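Uncharacterized metal-dependent hydrolase (Pyrococcus furiosus, PDB 3ICJ) probably hydrolyses carbon-nitrogen bonds other than peptide bonds, as a zinc-dependent member of the amidohydrolase family whose natural substrate is not established. Local coordinates at residues F98-H103 against G430-P436; V390-A394 against Q476-A480. One frame throughout, in Å; residues are numbered along the deposited sequence.

Contact 1 of 2, residues F98-H103 against G430-P436. With ZN (zinc ion), chain B.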
loop_
_atom_site.group_PDB
_atom_site.type_symbol
_atom_site.label_atom_id
_atom_site.label_comp_id
_atom_site.label_asym_id
_atom_site.label_seq_id
_atom_site.Cartn_x
_atom_site.Cartn_y
_atom_site.Cartn_z
ATOM N N PHE A 98 8.775 5.797 3.561
ATOM C CA PHE A 98 7.477 5.782 4.193
ATOM C C PHE A 98 6.541 5.482 3.034
ATOM O O PHE A 98 6.342 6.336 2.163
ATOM C CB PHE A 98 7.199 7.176 4.799
ATOM C CG PHE A 98 5.994 7.250 5.735
ATOM C CD1 PHE A 98 6.087 7.960 6.924
ATOM C CD2 PHE A 98 4.788 6.600 5.445
ATOM C CE1 PHE A 98 4.991 8.054 7.803
ATOM C CE2 PHE A 98 3.687 6.683 6.320
ATOM C CZ PHE A 98 3.795 7.404 7.503
ATOM N N ASP A 99 5.991 4.263 3.007
ATOM C CA ASP A 99 5.011 3.870 2.000
ATOM C C ASP A 99 3.609 4.242 2.497
ATOM O O ASP A 99 3.074 3.624 3.420
ATOM C CB ASP A 99 5.127 2.354 1.721
ATOM C CG ASP A 99 4.358 1.907 0.475
ATOM O OD1 ASP A 99 3.210 2.321 0.284
ATOM O OD2 ASP A 99 4.880 1.097 -0.312
ATOM N N SER A 100 2.992 5.251 1.889
ATOM C CA SER A 100 1.770 5.793 2.481
ATOM C C SER A 100 0.494 4.964 2.215
ATOM O O SER A 100 -0.559 5.284 2.749
ATOM C CB SER A 100 1.576 7.258 2.090
ATOM O OG SER A 100 1.790 7.448 0.707
ATOM N N HIS A 101 0.594 3.911 1.395
ATOM C CA HIS A 101 -0.563 3.064 1.054
ATOM C C HIS A 101 -0.147 1.654 0.663
ATOM O O HIS A 101 0.320 1.426 -0.458
ATOM C CB HIS A 101 -1.349 3.717 -0.107
ATOM C CG HIS A 101 -2.610 3.009 -0.498
ATOM N ND1 HIS A 101 -3.829 3.650 -0.544
ATOM C CD2 HIS A 101 -2.838 1.736 -0.911
ATOM C CE1 HIS A 101 -4.758 2.795 -0.940
ATOM N NE2 HIS A 101 -4.183 1.629 -1.172
ATOM N N LEU A 102 -0.365 0.694 1.557
ATOM C CA LEU A 102 -0.231 -0.697 1.178
ATOM C C LEU A 102 -1.088 -1.623 2.042
ATOM O O LEU A 102 -1.708 -1.194 3.027
ATOM C CB LEU A 102 1.249 -1.142 1.141
ATOM C CG LEU A 102 2.199 -0.835 2.297
ATOM C CD1 LEU A 102 1.750 -1.576 3.546
ATOM C CD2 LEU A 102 3.612 -1.263 1.910
ATOM N N HIS A 103 -1.081 -2.904 1.695
ATOM C CA HIS A 103 -1.885 -3.886 2.412
ATOM C C HIS A 103 -0.957 -4.935 2.971
ATOM O O HIS A 103 -0.572 -5.870 2.267
ATOM C CB HIS A 103 -2.930 -4.487 1.483
ATOM C CG HIS A 103 -3.797 -3.457 0.829
ATOM N ND1 HIS A 103 -4.984 -3.027 1.383
ATOM C CD2 HIS A 103 -3.635 -2.748 -0.315
ATOM C CE1 HIS A 103 -5.522 -2.105 0.604
ATOM N NE2 HIS A 103 -4.721 -1.913 -0.429
ATOM N N GLY A 430 2.144 12.041 -1.480
ATOM C CA GLY A 430 3.061 11.024 -0.965
ATOM C C GLY A 430 3.108 9.852 -1.922
ATOM O O GLY A 430 2.175 9.661 -2.713
ATOM N N PHE A 431 4.202 9.082 -1.849
ATOM C CA PHE A 431 4.400 7.944 -2.719
ATOM C C PHE A 431 4.130 6.636 -2.011
ATOM O O PHE A 431 4.408 6.487 -0.813
ATOM C CB PHE A 431 5.810 7.921 -3.315
ATOM C CG PHE A 431 6.019 8.875 -4.474
ATOM C CD1 PHE A 431 4.964 9.611 -5.023
ATOM C CD2 PHE A 431 7.291 9.023 -5.021
ATOM C CE1 PHE A 431 5.186 10.484 -6.100
ATOM C CE2 PHE A 431 7.518 9.886 -6.096
ATOM C CZ PHE A 431 6.459 10.613 -6.639
ATOM N N SER A 432 3.593 5.693 -2.779
ATOM C CA SER A 432 3.252 4.369 -2.304
ATOM C C SER A 432 3.314 3.367 -3.438
ATOM O O SER A 432 3.483 3.739 -4.599
ATOM C CB SER A 432 1.852 4.346 -1.688
ATOM O OG SER A 432 0.860 4.950 -2.518
ATOM N N THR A 433 3.166 2.094 -3.090
ATOM C CA THR A 433 3.205 1.019 -4.060
ATOM C C THR A 433 1.865 0.320 -4.246
ATOM O O THR A 433 1.650 -0.318 -5.284
ATOM C CB THR A 433 4.264 -0.028 -3.666
ATOM O OG1 THR A 433 3.959 -0.563 -2.367
ATOM C CG2 THR A 433 5.636 0.620 -3.621
ATOM N N ASP A 434 0.982 0.417 -3.236
ATOM C CA ASP A 434 -0.271 -0.355 -3.176
ATOM C C ASP A 434 0.080 -1.840 -3.161
ATOM O O ASP A 434 -0.664 -2.667 -3.686
ATOM C CB ASP A 434 -1.244 0.007 -4.327
ATOM C CG ASP A 434 -2.691 -0.447 -4.064
ATOM O OD1 ASP A 434 -2.985 -0.996 -2.977
ATOM O OD2 ASP A 434 -3.535 -0.256 -4.960
ATOM N N SER A 435 1.231 -2.150 -2.557
ATOM C CA SER A 435 1.751 -3.517 -2.449
ATOM C C SER A 435 0.668 -4.390 -1.783
ATOM O O SER A 435 0.027 -3.941 -0.794
ATOM C CB SER A 435 3.080 -3.514 -1.670
ATOM O OG SER A 435 3.627 -4.806 -1.525
ATOM N N PRO A 436 0.434 -5.617 -2.331
ATOM C CA PRO A 436 1.249 -6.311 -3.356
ATOM C C PRO A 436 0.869 -6.100 -4.830
ATOM O O PRO A 436 1.315 -6.878 -5.671
ATOM C CB PRO A 436 1.078 -7.789 -2.984
ATOM C CG PRO A 436 -0.294 -7.854 -2.366
ATOM C CD PRO A 436 -0.702 -6.455 -1.915
HETATM ZN ZN ZN B . -5.092 -0.292 -2.030
#
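Asp-99 grips the loop after strand 429-431 through its carboxylate: OD2 takes the hydroxyl proton of Thr-433 OG1 at 2.8 Å on its syn lone pair, while OD1 receives a weak bond from the Thr-433 backbone N. A chi1 of -168° puts CG beside the carbonyl carbon, toward the following residues, where OD1 also accepts from His-101 N on its anti lone pair, an Asx turn at the chain's corner. Ser-100 N points almost straight at Phe-431 O, 3.3 Å away, and Ser-100 OG hydrogen-bonds Ser-393 OG of strand 391-394. His-101 gives its carbonyl to a weak bond from Asp-434 N; its ring reaches zinc through NE2 at 2.3 Å, and ND1 is hydrogen-bonded to second-shell Glu-372, which helps fix the ring's rotation. The carboxylate of Asp-434 runs alongside the ring, the two planes 80° apart. His-103 N binds Ser-435 O at 2.9 Å, and its NE2 lies 2.3 Å from zinc. Asp-434 OD1 binds zinc at 2.4 Å and lies in plane at the edge of the His-103 ring. An HxH pair ending the first barrel strand and an aspartate after the last typify amidohydrolases; the bridging carboxylated Lys-296, which completes this site, marks the binuclear form.

Contact 2 of 2, residues V390-A394 against Q476-A480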
loop_
_atom_site.group_PDB
_atom_site.type_symbol
_atom_site.label_atom_id
_atom_site.label_comp_id
_atom_site.label_asym_id
_atom_site.label_seq_id
_atom_site.Cartn_x
_atom_site.Cartn_y
_atom_site.Cartn_z
ATOM N N VAL A 390 -6.551 18.746 -0.042
ATOM C CA VAL A 390 -6.708 17.287 -0.019
ATOM C C VAL A 390 -5.346 16.620 -0.180
ATOM O O VAL A 390 -4.583 16.947 -1.100
ATOM C CB VAL A 390 -7.632 16.788 -1.152
ATOM C CG1 VAL A 390 -7.918 15.285 -0.990
ATOM C CG2 VAL A 390 -8.939 17.578 -1.164
ATOM N N ARG A 391 -5.043 15.691 0.717
ATOM C CA ARG A 391 -3.800 14.943 0.651
ATOM C C ARG A 391 -3.992 13.803 -0.335
ATOM O O ARG A 391 -5.096 13.271 -0.456
ATOM C CB ARG A 391 -3.440 14.431 2.034
ATOM C CG ARG A 391 -3.051 15.560 3.004
ATOM C CD ARG A 391 -3.196 15.144 4.453
ATOM N NE ARG A 391 -4.587 15.125 4.912
ATOM C CZ ARG A 391 -5.213 14.062 5.427
ATOM N NH1 ARG A 391 -4.577 12.913 5.586
ATOM N NH2 ARG A 391 -6.483 14.152 5.813
ATOM N N ILE A 392 -2.936 13.450 -1.061
ATOM C CA ILE A 392 -3.029 12.453 -2.133
ATOM C C ILE A 392 -1.908 11.418 -1.992
ATOM O O ILE A 392 -0.754 11.760 -1.796
ATOM C CB ILE A 392 -2.974 13.100 -3.552
ATOM C CG1 ILE A 392 -4.229 13.959 -3.804
ATOM C CG2 ILE A 392 -2.878 12.025 -4.635
ATOM C CD1 ILE A 392 -4.094 14.921 -4.989
ATOM N N SER A 393 -2.280 10.149 -2.049
ATOM C CA SER A 393 -1.309 9.078 -2.120
ATOM C C SER A 393 -1.306 8.485 -3.535
ATOM O O SER A 393 -2.317 7.932 -3.987
ATOM C CB SER A 393 -1.628 8.008 -1.091
ATOM O OG SER A 393 -0.472 7.230 -0.848
ATOM N N ALA A 394 -0.170 8.600 -4.213
ATOM C CA ALA A 394 -0.028 8.149 -5.600
ATOM C C ALA A 394 1.039 7.064 -5.714
ATOM O O ALA A 394 1.981 7.012 -4.918
ATOM C CB ALA A 394 0.295 9.322 -6.497
ATOM N N GLN A 476 3.512 13.358 5.659
ATOM C CA GLN A 476 2.514 14.444 5.719
ATOM C C GLN A 476 1.146 13.994 5.278
ATOM O O GLN A 476 0.151 14.396 5.851
ATOM C CB GLN A 476 2.960 15.660 4.916
ATOM C CG GLN A 476 4.116 16.354 5.590
ATOM C CD GLN A 476 4.033 17.836 5.469
ATOM O OE1 GLN A 476 4.447 18.420 4.459
ATOM N NE2 GLN A 476 3.500 18.475 6.508
ATOM N N VAL A 477 1.120 13.115 4.284
ATOM C CA VAL A 477 -0.111 12.578 3.737
ATOM C C VAL A 477 -0.791 11.658 4.758
ATOM O O VAL A 477 -2.020 11.577 4.801
ATOM C CB VAL A 477 0.188 11.941 2.351
ATOM C CG1 VAL A 477 -0.809 10.889 1.953
ATOM C CG2 VAL A 477 0.244 13.073 1.321
ATOM N N THR A 478 0.024 11.038 5.625
ATOM C CA THR A 478 -0.440 10.150 6.694
ATOM C C THR A 478 -0.526 10.866 8.079
ATOM O O THR A 478 -0.611 10.212 9.123
ATOM C CB THR A 478 0.466 8.872 6.730
ATOM O OG1 THR A 478 0.715 8.429 5.370
ATOM C CG2 THR A 478 -0.201 7.712 7.477
ATOM N N LEU A 479 -0.489 12.204 8.074
ATOM C CA LEU A 479 -0.618 13.029 9.292
ATOM C C LEU A 479 0.366 12.654 10.409
ATOM O O LEU A 479 0.013 12.656 11.593
ATOM C CB LEU A 479 -2.060 13.009 9.810
ATOM C CG LEU A 479 -3.180 13.381 8.811
ATOM C CD1 LEU A 479 -4.540 13.239 9.515
ATOM C CD2 LEU A 479 -3.017 14.834 8.255
ATOM N N ALA A 480 1.599 12.352 9.998
ATOM C CA ALA A 480 2.680 11.875 10.867
ATOM C C ALA A 480 3.779 12.921 10.859
ATOM O O ALA A 480 4.731 12.834 10.072
ATOM C CB ALA A 480 3.214 10.560 10.326
#
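Arg-391 NH1 donates to Val-477 O across the contact at 3.0 Å, while NH2 of the same guanidinium bonds to Ser-368 O and forms a salt bridge with Asp-344. The carbonyl oxygen of Val-477 lies at the edge of the guanidinium, only 7° out of its plane, although the bond is bent, with an N-H...O angle of 148°. Seen from the acceptor, the donor stands tilted from the carbonyl plane. Farther back along the side chain, Arg-391 CD packs 3.7 Å from Gln-476 O. The bend at chi3 (-76°) then swings the guanidinium off the line of the chain, with NH1 next to Val-477 O and one face against Leu-479.

Leu-479 crosses the arginine at about a right angle and lays its CD2 methyl over that face, offset toward the rim and 3.7 Å from Arg-391 CZ. Its positive phi marks it as the C-prime residue of a Schellman motif, in which Leu-479 N returns to Gln-476 O and Ala-480 N to Ala-475 O. The same chain reversal thus closes the helix and delivers the leucine to the cation. Val-477 supplies the apolar half of the contact: CG2 rests on Arg-391 CB at 4.0 Å and on the backbone of the strand, 3.5 Å from Ile-392 O, while CG1 approaches Ser-393 CB.

A buried arginine hydrogen-bonded to a carbonyl in the last turn of a helix would be expected to profit from the negative end of the helix dipole. Together with the carboxylate of Asp-344, this probably offsets the cost of burying its charge.

The two contacts have centres about 11 Å apart, and one segment of each lies in the same parallel sheet, where strands 391-394 and 429-431 are neighbours. Their segments alternate along the chain, in the order 98-103, 390-394, 430-436, 476-480, so each contact closes across a segment of the other. They meet directly: Gly-430 N lies 2.9 Å from Ile-392 O, a probable backbone hydrogen bond between the strands, and Phe-98 CE2 packs on Thr-478 OG1 at 3.6 Å. Contact 1 lies near the centre of the chain and holds a zinc ion, whereas contact 2 sits farther out. Pairing of the two strands thus links the zinc-bearing loop to the strand against which helix 463-477 ends.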